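Local atomic coordinates of dTDP-4-amino-4,6-dideoxyglucose formyltransferase (Mycobacterium tuberculosis CAS/NITR204, PDB entry 5VYQ), a protein that probably transfers a formyl group from a reduced folate cofactor to the 4-amino group of the nucleotide-linked sugar dTDP-4-amino-4,6-dideoxyglucose. Residues L27-H32 with Y50-G55; E67-I72 with P89-D94; L80-K85 with V99-G104. All blocks are in the same frame, centred on the assembly; numbering follows the deposited sequence. Where two conformers were deposited one is given.

Contact 1. Residues L27-H32 with Y50-G55; sequences LTDNVH and YQSPIG. With NA (sodium ion), chain L; 0FX (dTDP-4-amino-4,6-dideoxyglucose), chain D.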
loop_
_atom_site.group_PDB
_atom_site.type_symbol
_atom_site.label_atom_id
_atom_site.label_comp_id
_atom_site.label_asym_id
_atom_site.label_seq_id
_atom_site.Cartn_x
_atom_site.Cartn_y
_atom_site.Cartn_z
ATOM N N LEU A 27 12.786 -29.592 15.976
ATOM C CA LEU A 27 13.634 -28.422 15.770
ATOM C C LEU A 27 12.742 -27.408 15.065
ATOM O O LEU A 27 12.142 -27.678 14.011
ATOM C CB LEU A 27 14.867 -28.774 14.954
ATOM C CG LEU A 27 15.832 -29.579 15.860
ATOM C CD1 LEU A 27 16.592 -30.568 15.016
ATOM C CD2 LEU A 27 16.692 -28.522 16.530
ATOM N N THR A 28 12.675 -26.201 15.607
ATOM C CA THR A 28 11.805 -25.157 15.062
ATOM C C THR A 28 12.374 -23.756 15.292
ATOM O O THR A 28 12.843 -23.444 16.383
ATOM C CB THR A 28 10.414 -25.280 15.700
ATOM O OG1 THR A 28 9.507 -24.327 15.142
ATOM C CG2 THR A 28 10.447 -25.160 17.214
ATOM N N ASP A 29 12.316 -22.924 14.263
ATOM C CA ASP A 29 12.818 -21.555 14.307
ATOM C C ASP A 29 11.734 -20.513 13.996
ATOM O O ASP A 29 12.047 -19.356 13.687
ATOM C CB ASP A 29 13.988 -21.394 13.336
ATOM C CG ASP A 29 15.231 -22.100 13.811
ATOM O OD1 ASP A 29 15.480 -22.110 15.027
ATOM O OD2 ASP A 29 15.966 -22.640 12.951
ATOM N N ASN A 30 10.476 -20.917 14.021
ATOM C CA ASN A 30 9.323 -20.096 13.621
ATOM C C ASN A 30 8.306 -20.064 14.767
ATOM O O ASN A 30 7.979 -21.077 15.371
ATOM C CB ASN A 30 8.700 -20.671 12.337
ATOM C CG ASN A 30 7.434 -19.967 11.910
ATOM O OD1 ASN A 30 6.372 -20.213 12.459
ATOM N ND2 ASN A 30 7.530 -19.119 10.892
ATOM N N VAL A 31 7.804 -18.867 15.088
ATOM C CA VAL A 31 6.911 -18.675 16.213
ATOM C C VAL A 31 5.618 -19.493 16.115
ATOM O O VAL A 31 5.193 -20.087 17.083
ATOM C CB VAL A 31 6.631 -17.166 16.389
ATOM C CG1 VAL A 31 5.786 -16.614 15.244
ATOM C CG2 VAL A 31 6.008 -16.855 17.732
ATOM N N HIS A 32 5.011 -19.550 14.928
ATOM C CA HIS A 32 3.780 -20.300 14.756
ATOM C C HIS A 32 4.069 -21.801 14.867
ATOM O O HIS A 32 3.344 -22.551 15.514
ATOM C CB HIS A 32 3.102 -20.006 13.413
ATOM C CG HIS A 32 3.027 -18.551 13.088
ATOM N ND1 HIS A 32 2.152 -17.697 13.725
ATOM C CD2 HIS A 32 3.756 -17.785 12.244
ATOM C CE1 HIS A 32 2.327 -16.469 13.261
ATOM N NE2 HIS A 32 3.297 -16.495 12.365
ATOM N N TYR A 50 13.362 -27.789 20.526
ATOM C CA TYR A 50 14.470 -26.870 20.471
ATOM C C TYR A 50 14.431 -25.997 19.239
ATOM O O TYR A 50 13.777 -26.315 18.243
ATOM C CB TYR A 50 15.777 -27.640 20.401
ATOM C CG TYR A 50 16.219 -28.364 21.600
ATOM C CD1 TYR A 50 15.895 -29.688 21.803
ATOM C CD2 TYR A 50 17.139 -27.756 22.447
ATOM C CE1 TYR A 50 16.367 -30.378 22.909
ATOM C CE2 TYR A 50 17.620 -28.435 23.545
ATOM C CZ TYR A 50 17.229 -29.729 23.770
ATOM O OH TYR A 50 17.794 -30.372 24.844
ATOM N N GLN A 51 15.112 -24.862 19.330
ATOM C CA GLN A 51 15.392 -24.071 18.163
ATOM C C GLN A 51 16.824 -24.251 17.747
ATOM O O GLN A 51 17.634 -24.797 18.491
ATOM C CB GLN A 51 15.012 -22.615 18.362
ATOM C CG GLN A 51 15.960 -21.878 19.286
ATOM C CD GLN A 51 15.593 -20.402 19.395
ATOM O OE1 GLN A 51 15.212 -19.743 18.438
ATOM N NE2 GLN A 51 15.713 -19.885 20.592
ATOM N N SER A 52 17.115 -23.857 16.519
ATOM C CA SER A 52 18.476 -23.980 16.006
ATOM C C SER A 52 19.283 -22.745 16.455
ATOM O O SER A 52 18.773 -21.835 17.139
ATOM C CB SER A 52 18.454 -24.233 14.508
ATOM O OG SER A 52 18.426 -23.014 13.828
ATOM N N PRO A 53 20.583 -22.740 16.123
ATOM C CA PRO A 53 21.348 -21.521 16.410
ATOM C C PRO A 53 20.860 -20.297 15.601
ATOM O O PRO A 53 21.155 -19.176 15.966
ATOM C CB PRO A 53 22.786 -21.891 15.995
ATOM C CG PRO A 53 22.798 -23.372 15.753
ATOM C CD PRO A 53 21.376 -23.753 15.415
ATOM N N ILE A 54 20.138 -20.523 14.504
ATOM C CA ILE A 54 19.602 -19.456 13.651
ATOM C C ILE A 54 18.311 -18.849 14.202
ATOM O O ILE A 54 17.990 -17.686 13.923
ATOM C CB ILE A 54 19.404 -19.973 12.216
ATOM C CG1 ILE A 54 20.727 -20.504 11.645
ATOM C CG2 ILE A 54 18.765 -18.904 11.325
ATOM C CD1 ILE A 54 20.559 -21.351 10.388
ATOM N N GLY A 55 17.584 -19.610 15.015
ATOM C CA GLY A 55 16.335 -19.154 15.587
ATOM C C GLY A 55 16.502 -17.935 16.463
ATOM O O GLY A 55 17.545 -17.753 17.061
HETATM NA NA NA L . 19.839 -29.686 26.284
HETATM O O4P 0FX D . 7.934 -19.682 7.157
HETATM P P2 0FX D . 9.386 -19.792 7.476
HETATM O O3P 0FX D . 9.733 -20.304 8.856
HETATM O O1G 0FX D . 9.938 -20.657 6.230
HETATM C C1G 0FX D . 11.279 -20.577 5.780
HETATM C C2G 0FX D . 11.285 -21.071 4.327
HETATM O O2G 0FX D . 10.357 -20.241 3.615
HETATM C C3G 0FX D . 10.776 -22.522 4.278
HETATM O O3G 0FX D . 10.580 -22.974 2.915
HETATM C C4G 0FX D . 11.690 -23.393 5.131
HETATM N N4A 0FX D . 11.116 -24.759 5.100
HETATM C C5G 0FX D . 11.737 -22.818 6.548
HETATM C C6G 0FX D . 12.883 -23.499 7.293
HETATM O O5G 0FX D . 12.091 -21.425 6.601
HETATM O OPP 0FX D . 10.154 -18.399 7.226
HETATM P P 0FX D . 10.134 -17.033 8.086
HETATM O O1P 0FX D . 11.512 -16.496 8.019
HETATM O O2P 0FX D . 9.426 -17.284 9.393
HETATM O O5 0FX D . 9.177 -16.052 7.252
HETATM C C5 0FX D . 7.782 -16.240 7.206
HETATM C C4 0FX D . 7.206 -15.386 6.093
HETATM O O4 0FX D . 7.427 -14.018 6.427
HETATM C C3 0FX D . 7.848 -15.518 4.713
HETATM O O3 0FX D . 7.258 -16.597 3.979
HETATM C C2 0FX D . 7.585 -14.197 4.015
HETATM C C1 0FX D . 7.641 -13.281 5.217
HETATM N N11 0FX D . 8.940 -12.606 5.328
HETATM C C61 0FX D . 9.900 -12.934 6.218
HETATM C C51 0FX D . 11.084 -12.225 6.289
HETATM C C5A 0FX D . 12.147 -12.654 7.268
HETATM C C21 0FX D . 9.135 -11.439 4.594
HETATM O O21 0FX D . 8.188 -11.073 3.762
HETATM N N31 0FX D . 10.269 -10.737 4.626
HETATM C C41 0FX D . 11.223 -11.095 5.515
HETATM O O41 0FX D . 12.347 -10.351 5.546
#
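Asp29 OD2 is gripped by two donors, Ser52 OG at 2.6 Å across the contact and Lys85 N from a third chain segment, at the carboxyl ends of two neighbouring parallel strands, 24-28 and 47-50, in the Rossmann-like sheet. The other oxygen, Asp29 OD1, accepts from Ser52 N over 2.8 Å. Both Ser52 donors come in on the syn side and stay within 20° of the carboxylate plane, so the pair fixes the rotation of the group. With CG anti to the carbonyl carbon and beside the backbone N (chi1 -71°), the acid reaches across the gap, and Asp29 OD1 comes to 3.1 Å from Gly55 CA. Ser52 OG is used twice: besides donating to Asp29, it accepts from Ile54 N, an ST turn that shapes the loop after the strand.

Upstream the strands pair directly. Thr28 N donates to Tyr50 O at 2.9 Å, and Leu27 CD2 packs against Tyr50 CB. The amide of Gln51 is held within its own loop by Leu57 N and Val60 O.

One residue beyond Asp29, Asn30 N-caps helix 31-43, its OD1 accepting from Ala33 N and, weakly, from His32 N. Asn30 ND2 turns to the diphosphate of the sugar nucleotide, donating to O2P at 3.0 Å and weakly to O3P. At the opposite end of the contact, Tyr50 OH binds a sodium ion at 2.6 Å, the metal lying at the ring edge and in its plane.

Contact 2. Residues E67-I72 with P89-D94; sequences ERVAEI and PAALID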
loop_
_atom_site.group_PDB
_atom_site.type_symbol
_atom_site.label_atom_id
_atom_site.label_comp_id
_atom_site.label_asym_id
_atom_site.label_seq_id
_atom_site.Cartn_x
_atom_site.Cartn_y
_atom_site.Cartn_z
ATOM N N GLU A 67 26.615 -29.988 15.102
ATOM C CA GLU A 67 27.532 -30.450 16.134
ATOM C C GLU A 67 26.991 -31.668 16.889
ATOM O O GLU A 67 27.781 -32.450 17.414
ATOM C CB GLU A 67 27.821 -29.345 17.152
ATOM C CG GLU A 67 28.428 -28.084 16.555
ATOM C CD GLU A 67 28.736 -27.013 17.594
ATOM O OE1 GLU A 67 29.629 -26.173 17.325
ATOM O OE2 GLU A 67 28.100 -26.988 18.677
ATOM N N ARG A 68 25.670 -31.819 16.958
ATOM C CA ARG A 68 25.059 -32.805 17.832
ATOM C C ARG A 68 24.489 -34.029 17.114
ATOM O O ARG A 68 23.768 -34.816 17.745
ATOM C CB ARG A 68 23.949 -32.135 18.648
ATOM C CG ARG A 68 24.433 -31.030 19.570
ATOM C CD ARG A 68 24.894 -31.621 20.899
ATOM N NE ARG A 68 26.024 -32.534 20.864
ATOM C CZ ARG A 68 27.307 -32.168 20.872
ATOM N NH1 ARG A 68 27.659 -30.895 20.853
ATOM N NH2 ARG A 68 28.255 -33.092 20.892
ATOM N N VAL A 69 24.865 -34.227 15.853
ATOM C CA VAL A 69 24.313 -35.314 15.021
ATOM C C VAL A 69 24.386 -36.678 15.698
ATOM O O VAL A 69 23.399 -37.465 15.707
ATOM C CB VAL A 69 25.034 -35.473 13.655
ATOM C CG1 VAL A 69 24.383 -36.566 12.822
ATOM C CG2 VAL A 69 25.066 -34.179 12.873
ATOM N N ALA A 70 25.558 -37.009 16.249
ATOM C CA ALA A 70 25.685 -38.318 16.811
ATOM C C ALA A 70 24.750 -38.573 17.985
ATOM O O ALA A 70 24.171 -39.656 18.130
ATOM C CB ALA A 70 27.123 -38.599 17.204
ATOM N N GLU A 71 24.608 -37.568 18.827
ATOM C CA GLU A 71 23.712 -37.696 19.972
ATOM C C GLU A 71 22.244 -37.722 19.551
ATOM O O GLU A 71 21.460 -38.496 20.069
ATOM C CB GLU A 71 23.935 -36.558 20.965
ATOM C CG GLU A 71 25.242 -36.734 21.741
ATOM C CD GLU A 71 26.459 -36.283 20.956
ATOM O OE1 GLU A 71 27.484 -36.985 21.012
ATOM O OE2 GLU A 71 26.407 -35.256 20.240
ATOM N N ILE A 72 21.894 -36.878 18.599
ATOM C CA ILE A 72 20.518 -36.917 18.070
ATOM C C ILE A 72 20.144 -38.291 17.509
ATOM O O ILE A 72 19.091 -38.848 17.842
ATOM C CB ILE A 72 20.286 -35.785 17.047
ATOM C CG1 ILE A 72 20.394 -34.402 17.691
ATOM C CG2 ILE A 72 18.949 -35.934 16.382
ATOM C CD1 ILE A 72 20.611 -33.275 16.714
ATOM N N PRO A 89 22.479 -32.296 8.141
ATOM C CA PRO A 89 23.482 -32.990 7.334
ATOM C C PRO A 89 23.160 -34.433 7.011
ATOM O O PRO A 89 22.278 -35.046 7.638
ATOM C CB PRO A 89 24.720 -32.946 8.213
ATOM C CG PRO A 89 24.166 -32.917 9.593
ATOM C CD PRO A 89 22.921 -32.088 9.531
ATOM N N ALA A 90 23.930 -34.964 6.054
ATOM C CA ALA A 90 23.734 -36.338 5.625
ATOM C C ALA A 90 23.706 -37.304 6.810
ATOM O O ALA A 90 22.841 -38.169 6.873
ATOM C CB ALA A 90 24.819 -36.742 4.615
ATOM N N ALA A 91 24.626 -37.175 7.766
ATOM C CA ALA A 91 24.686 -38.173 8.837
ATOM C C ALA A 91 23.401 -38.198 9.685
ATOM O O ALA A 91 23.029 -39.232 10.245
ATOM C CB ALA A 91 25.897 -37.973 9.732
ATOM N N LEU A 92 22.724 -37.064 9.777
ATOM C CA LEU A 92 21.513 -36.983 10.549
ATOM C C LEU A 92 20.393 -37.605 9.742
ATOM O O LEU A 92 19.748 -38.521 10.225
ATOM C CB LEU A 92 21.163 -35.538 10.898
ATOM C CG LEU A 92 19.843 -35.339 11.644
ATOM C CD1 LEU A 92 19.840 -36.117 12.952
ATOM C CD2 LEU A 92 19.619 -33.861 11.933
ATOM N N ILE A 93 20.218 -37.160 8.494
ATOM C CA ILE A 93 19.111 -37.653 7.700
ATOM C C ILE A 93 19.255 -39.137 7.345
ATOM O O ILE A 93 18.254 -39.836 7.208
ATOM C CB ILE A 93 18.852 -36.807 6.467
ATOM C CG1 ILE A 93 20.022 -36.798 5.537
ATOM C CG2 ILE A 93 18.457 -35.377 6.853
ATOM C CD1 ILE A 93 19.669 -36.202 4.179
ATOM N N ASP A 94 20.490 -39.590 7.275
ATOM C CA ASP A 94 20.785 -40.971 6.939
ATOM C C ASP A 94 20.666 -41.885 8.151
ATOM O O ASP A 94 20.536 -43.124 7.941
ATOM C CB ASP A 94 22.198 -41.160 6.362
ATOM C CG ASP A 94 22.477 -40.414 5.056
ATOM O OD1 ASP A 94 21.528 -39.966 4.354
ATOM O OD2 ASP A 94 23.674 -40.350 4.709
#
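The pyrrolidine ring of Pro89 meets Val69 corner first, its CG 3.6 Å from Val69 CG2. The truly planar groups here lie within one helix, turned from the interface: at the edge of the Arg68 guanidinium, in its plane, sits the carboxylate of Glu71. This is a side-on salt bridge in which Arg68 NE, at 2.8 Å, and NH2 both grip Glu71 OE2, coming from the same face of the carboxylate and well above its plane.

Between the helices no hydrogen bond crosses, and the side chains that meet are apolar. Val69 sits at the centre; two conformers were deposited, and its contacts hold for the one given. There CG1 is anti to the backbone N (chi1 -178°), and that methyl lies against the first turn of helix 90-95, 3.5 Å from Leu92 N and 3.7 Å from Ala91 CB, while CG2 takes the Pro89 side. A turn further on, Ile72 CG2 touches Leu92 CD1 at 3.5 Å, and Leu92 continues onto Val65 and Val73 of the first helix. Pro89 stands at the N-cap of the second helix, and its carbonyl oxygen accepts from both Leu92 N and Ile93 N.

The axes of 67-72 and 90-94 approach to 9.1 Å and run 20° from parallel. Helices 65-75 and 90-95 belong to successive beta-alpha-beta crossovers, and co-directional packing of such helices against each other is characteristic of the Rossmann-like fold, here that of the formyltransferase domain.

Contact 3. Residues L80-K85 with V99-G104; sequences LSFHCK and VNVHPG. With LI (lithium ion), chain M; 0FX (dTDP-4-amino-4,6-dideoxyglucose), chain D; FON (N-{[4-({[(6R)-2-amino-5-formyl-4-oxo-1,4,5,6,7,8-hexahydropteridin-6-yl]methyl}amino)phenyl]carbonyl}-L-glutamic acid), chain C.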
loop_
_atom_site.group_PDB
_atom_site.type_symbol
_atom_site.label_atom_id
_atom_site.label_comp_id
_atom_site.label_asym_id
_atom_site.label_seq_id
_atom_site.Cartn_x
_atom_site.Cartn_y
_atom_site.Cartn_z
ATOM N N LEU A 80 11.703 -34.063 13.761
ATOM C CA LEU A 80 10.849 -33.188 12.951
ATOM C C LEU A 80 11.422 -31.796 12.793
ATOM O O LEU A 80 11.843 -31.161 13.754
ATOM C CB LEU A 80 9.506 -33.081 13.633
ATOM C CG LEU A 80 8.785 -34.374 13.952
ATOM C CD1 LEU A 80 7.434 -34.132 14.591
ATOM C CD2 LEU A 80 8.635 -35.254 12.724
ATOM N N SER A 81 11.444 -31.334 11.547
ATOM C CA SER A 81 11.730 -29.933 11.233
ATOM C C SER A 81 10.402 -29.189 11.122
ATOM O O SER A 81 9.626 -29.406 10.175
ATOM C CB SER A 81 12.529 -29.822 9.939
ATOM O OG SER A 81 12.496 -28.499 9.382
ATOM N N PHE A 82 10.139 -28.339 12.117
ATOM C CA PHE A 82 9.018 -27.427 12.112
ATOM C C PHE A 82 9.594 -26.069 11.738
ATOM O O PHE A 82 9.755 -25.194 12.581
ATOM C CB PHE A 82 8.305 -27.453 13.469
ATOM C CG PHE A 82 7.273 -28.539 13.648
ATOM C CD1 PHE A 82 7.351 -29.738 12.994
ATOM C CD2 PHE A 82 6.213 -28.345 14.514
ATOM C CE1 PHE A 82 6.406 -30.733 13.203
ATOM C CE2 PHE A 82 5.245 -29.325 14.715
ATOM C CZ PHE A 82 5.366 -30.543 14.086
ATOM N N HIS A 83 9.951 -25.922 10.448
ATOM C CA HIS A 83 10.581 -24.721 9.967
ATOM C C HIS A 83 11.913 -24.477 10.669
ATOM O O HIS A 83 12.206 -23.359 11.134
ATOM C CB HIS A 83 9.742 -23.448 10.142
ATOM C CG HIS A 83 8.358 -23.445 9.552
ATOM N ND1 HIS A 83 7.753 -22.257 9.191
ATOM C CD2 HIS A 83 7.434 -24.416 9.343
ATOM C CE1 HIS A 83 6.520 -22.501 8.777
ATOM N NE2 HIS A 83 6.314 -23.804 8.832
ATOM N N CYS A 84 12.732 -25.518 10.792
ATOM C CA CYS A 84 14.098 -25.361 11.225
ATOM C C CYS A 84 14.922 -24.756 10.103
ATOM O O CYS A 84 14.906 -25.269 8.984
ATOM C CB CYS A 84 14.674 -26.740 11.586
ATOM S SG CYS A 84 16.378 -26.689 12.132
ATOM N N LYS A 85 15.659 -23.700 10.395
ATOM C CA LYS A 85 16.430 -23.015 9.355
ATOM C C LYS A 85 17.798 -23.651 9.111
ATOM O O LYS A 85 18.374 -23.430 8.032
ATOM C CB LYS A 85 16.616 -21.506 9.666
ATOM C CG LYS A 85 15.337 -20.698 9.593
ATOM C CD LYS A 85 15.113 -20.019 8.239
ATOM C CE LYS A 85 13.908 -19.073 8.132
ATOM N NZ LYS A 85 13.687 -18.161 9.289
ATOM N N VAL A 99 11.527 -35.773 9.229
ATOM C CA VAL A 99 10.329 -35.321 8.537
ATOM C C VAL A 99 10.257 -33.819 8.661
ATOM O O VAL A 99 10.480 -33.268 9.731
ATOM C CB VAL A 99 9.092 -36.008 9.165
ATOM C CG1 VAL A 99 7.774 -35.435 8.670
ATOM C CG2 VAL A 99 9.123 -37.480 8.829
ATOM N N ASN A 100 9.918 -33.171 7.550
ATOM C CA ASN A 100 9.770 -31.743 7.432
ATOM C C ASN A 100 8.313 -31.352 7.257
ATOM O O ASN A 100 7.562 -32.022 6.556
ATOM C CB ASN A 100 10.547 -31.283 6.196
ATOM C CG ASN A 100 10.689 -29.787 6.114
ATOM O OD1 ASN A 100 10.924 -29.104 7.118
ATOM N ND2 ASN A 100 10.654 -29.257 4.891
ATOM N N VAL A 101 7.949 -30.263 7.920
ATOM C CA VAL A 101 6.699 -29.601 7.663
ATOM C C VAL A 101 6.978 -28.271 6.972
ATOM O O VAL A 101 7.540 -27.355 7.564
ATOM C CB VAL A 101 5.909 -29.353 8.950
ATOM C CG1 VAL A 101 4.644 -28.573 8.627
ATOM C CG2 VAL A 101 5.680 -30.659 9.694
ATOM N N HIS A 102 6.642 -28.251 5.700
ATOM C CA HIS A 102 7.080 -27.196 4.774
ATOM C C HIS A 102 5.892 -26.386 4.286
ATOM O O HIS A 102 4.909 -26.968 3.737
ATOM C CB HIS A 102 7.717 -27.822 3.560
ATOM C CG HIS A 102 8.039 -26.881 2.442
ATOM N ND1 HIS A 102 8.868 -25.779 2.585
ATOM C CD2 HIS A 102 7.699 -26.936 1.130
ATOM C CE1 HIS A 102 8.962 -25.170 1.415
ATOM N NE2 HIS A 102 8.256 -25.843 0.526
ATOM N N PRO A 103 5.975 -25.059 4.438
ATOM C CA PRO A 103 4.877 -24.200 3.995
ATOM C C PRO A 103 4.957 -23.856 2.491
ATOM O O PRO A 103 4.860 -22.693 2.074
ATOM C CB PRO A 103 5.024 -22.982 4.922
ATOM C CG PRO A 103 6.505 -22.856 5.045
ATOM C CD PRO A 103 7.018 -24.282 5.124
ATOM N N GLY A 104 5.067 -24.911 1.688
ATOM C CA GLY A 104 4.934 -24.840 0.241
ATOM C C GLY A 104 4.265 -26.114 -0.253
ATOM O O GLY A 104 4.088 -27.067 0.544
HETATM LI LI LI M . 11.172 -25.942 3.526
HETATM O O4P 0FX D . 7.934 -19.682 7.157
HETATM P P2 0FX D . 9.386 -19.792 7.476
HETATM O O3P 0FX D . 9.733 -20.304 8.856
HETATM O O1G 0FX D . 9.938 -20.657 6.230
HETATM C C1G 0FX D . 11.279 -20.577 5.780
HETATM C C2G 0FX D . 11.285 -21.071 4.327
HETATM O O2G 0FX D . 10.357 -20.241 3.615
HETATM C C3G 0FX D . 10.776 -22.522 4.278
HETATM O O3G 0FX D . 10.580 -22.974 2.915
HETATM C C4G 0FX D . 11.690 -23.393 5.131
HETATM N N4A 0FX D . 11.116 -24.759 5.100
HETATM C C5G 0FX D . 11.737 -22.818 6.548
HETATM C C6G 0FX D . 12.883 -23.499 7.293
HETATM O O5G 0FX D . 12.091 -21.425 6.601
HETATM O OPP 0FX D . 10.154 -18.399 7.226
HETATM P P 0FX D . 10.134 -17.033 8.086
HETATM O O1P 0FX D . 11.512 -16.496 8.019
HETATM O O2P 0FX D . 9.426 -17.284 9.393
HETATM O O5 0FX D . 9.177 -16.052 7.252
HETATM C C5 0FX D . 7.782 -16.240 7.206
HETATM C C4 0FX D . 7.206 -15.386 6.093
HETATM O O4 0FX D . 7.427 -14.018 6.427
HETATM C C3 0FX D . 7.848 -15.518 4.713
HETATM O O3 0FX D . 7.258 -16.597 3.979
HETATM C C2 0FX D . 7.585 -14.197 4.015
HETATM C C1 0FX D . 7.641 -13.281 5.217
HETATM N N11 0FX D . 8.940 -12.606 5.328
HETATM C C61 0FX D . 9.900 -12.934 6.218
HETATM C C51 0FX D . 11.084 -12.225 6.289
HETATM C C5A 0FX D . 12.147 -12.654 7.268
HETATM C C21 0FX D . 9.135 -11.439 4.594
HETATM O O21 0FX D . 8.188 -11.073 3.762
HETATM N N31 0FX D . 10.269 -10.737 4.626
HETATM C C41 0FX D . 11.223 -11.095 5.515
HETATM O O41 0FX D . 12.347 -10.351 5.546
HETATM N N1 FON C . 17.682 -30.266 5.713
HETATM C C2 FON C . 17.643 -30.930 4.563
HETATM N NA2 FON C . 18.638 -31.825 4.301
HETATM N N3 FON C . 16.650 -30.696 3.689
HETATM C C4 FON C . 15.657 -29.802 3.913
HETATM O O4 FON C . 14.727 -29.637 3.088
HETATM C C4A FON C . 15.653 -29.076 5.195
HETATM N N5 FON C . 14.736 -28.084 5.582
HETATM C C6 FON C . 15.266 -27.102 6.542
HETATM C C7 FON C . 15.778 -27.878 7.759
HETATM N N8 FON C . 16.796 -28.798 7.315
HETATM C C8A FON C . 16.749 -29.387 6.106
HETATM C C9 FON C . 16.333 -26.166 5.932
HETATM N N10 FON C . 15.705 -25.330 4.913
HETATM C C11 FON C . 17.730 -22.483 2.655
HETATM C C12 FON C . 16.383 -22.759 2.421
HETATM C C13 FON C . 15.728 -23.715 3.190
HETATM C C14 FON C . 16.394 -24.390 4.207
HETATM C C15 FON C . 17.737 -24.127 4.453
HETATM C C16 FON C . 18.397 -23.176 3.673
HETATM C C FON C . 18.431 -21.425 1.793
HETATM O O FON C . 17.812 -20.657 1.026
HETATM N N FON C . 19.759 -21.324 1.911
HETATM C CA FON C . 20.561 -20.307 1.231
HETATM C CB FON C . 21.411 -19.482 2.211
HETATM C CG FON C . 20.489 -18.789 3.222
HETATM C CD FON C . 21.063 -17.615 3.989
HETATM O OE1 FON C . 22.018 -16.979 3.497
HETATM O OE2 FON C . 20.524 -17.289 5.080
HETATM C CT FON C . 21.420 -20.974 0.199
HETATM O O1 FON C . 21.878 -20.219 -0.692
HETATM O O2 FON C . 21.619 -22.213 0.262
HETATM C CP1 FON C . 13.566 -28.031 5.101
HETATM O O3 FON C . 12.778 -27.148 5.421
HETATM O O HOH W 1 10.065 -26.409 7.311
HETATM O O HOH W 2 13.116 -25.330 2.874
#
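Strands 78-82 and 97-102 are the two strands of a beta-alpha-beta unit, joined through helix 90-95, and their carboxyl ends open into the active-site cleft. The backbones pair in parallel: Ser81 N donates to Val99 O at 2.8 Å, and Ser81 O accepts from Val101 N at 2.9 Å, almost straight in line with the carbonyl. On the face carrying Leu80 and Phe82, Leu80 lies side by side with Val99, and Phe82 CE1 meets Val101 CG2 at 3.6 Å.

On the other face, Ser81 OG donates to Asn100 OD1 over 2.8 Å, tilted 23° from the amide plane, and accepts a weak bond from Cys84 N. This holds the Asn100 amide so that ND2 lies 3.0 Å from the formyl oxygen O3 of the bound folinic acid.

Past the strand, His83 adopts a left-handed backbone conformation and swings its ring over to Pro103, whose CD makes a CH-pi contact with one face. Both ring nitrogens are engaged: ND1 donates to sugar-nucleotide O3P at 2.8 Å, and NE2 bonds to Glu166. Lys85 NZ donates to O1P of the same diphosphate. His102, its CG anti to the backbone N (chi1 172°), faces the cleft, and its ND1 binds a lithium ion at 2.5 Å. The sugar's amine N4A, Asp137 and a water complete that site. Asn100, His102 and Asp137 together are consistent with the Asn-His-Asp trio of the active site in folate-dependent N-formyltransferases.

Contacts 1 and 3 share one sheet, their centres 10 Å apart, because strands 24-28 and 78-82 are neighbours in it. Side chains of contact 1 clasp the backbone of contact 3: Thr28 OG1 lies 2.7 Å from Phe82 O, and the Asp29 carboxylate takes hold three residues further on. Together they border the sugar nucleotide, with Asn30 and His83 both at its diphosphate, while contact 3 alone adds the lithium site and direct contact with the folinic acid. Contact 2 lies off the sheet, its centre about 17 Å from that of contact 1 and 16 Å from that of contact 3. It alternates with contact 3 along the chain, its helices lying directly before and between the two strands.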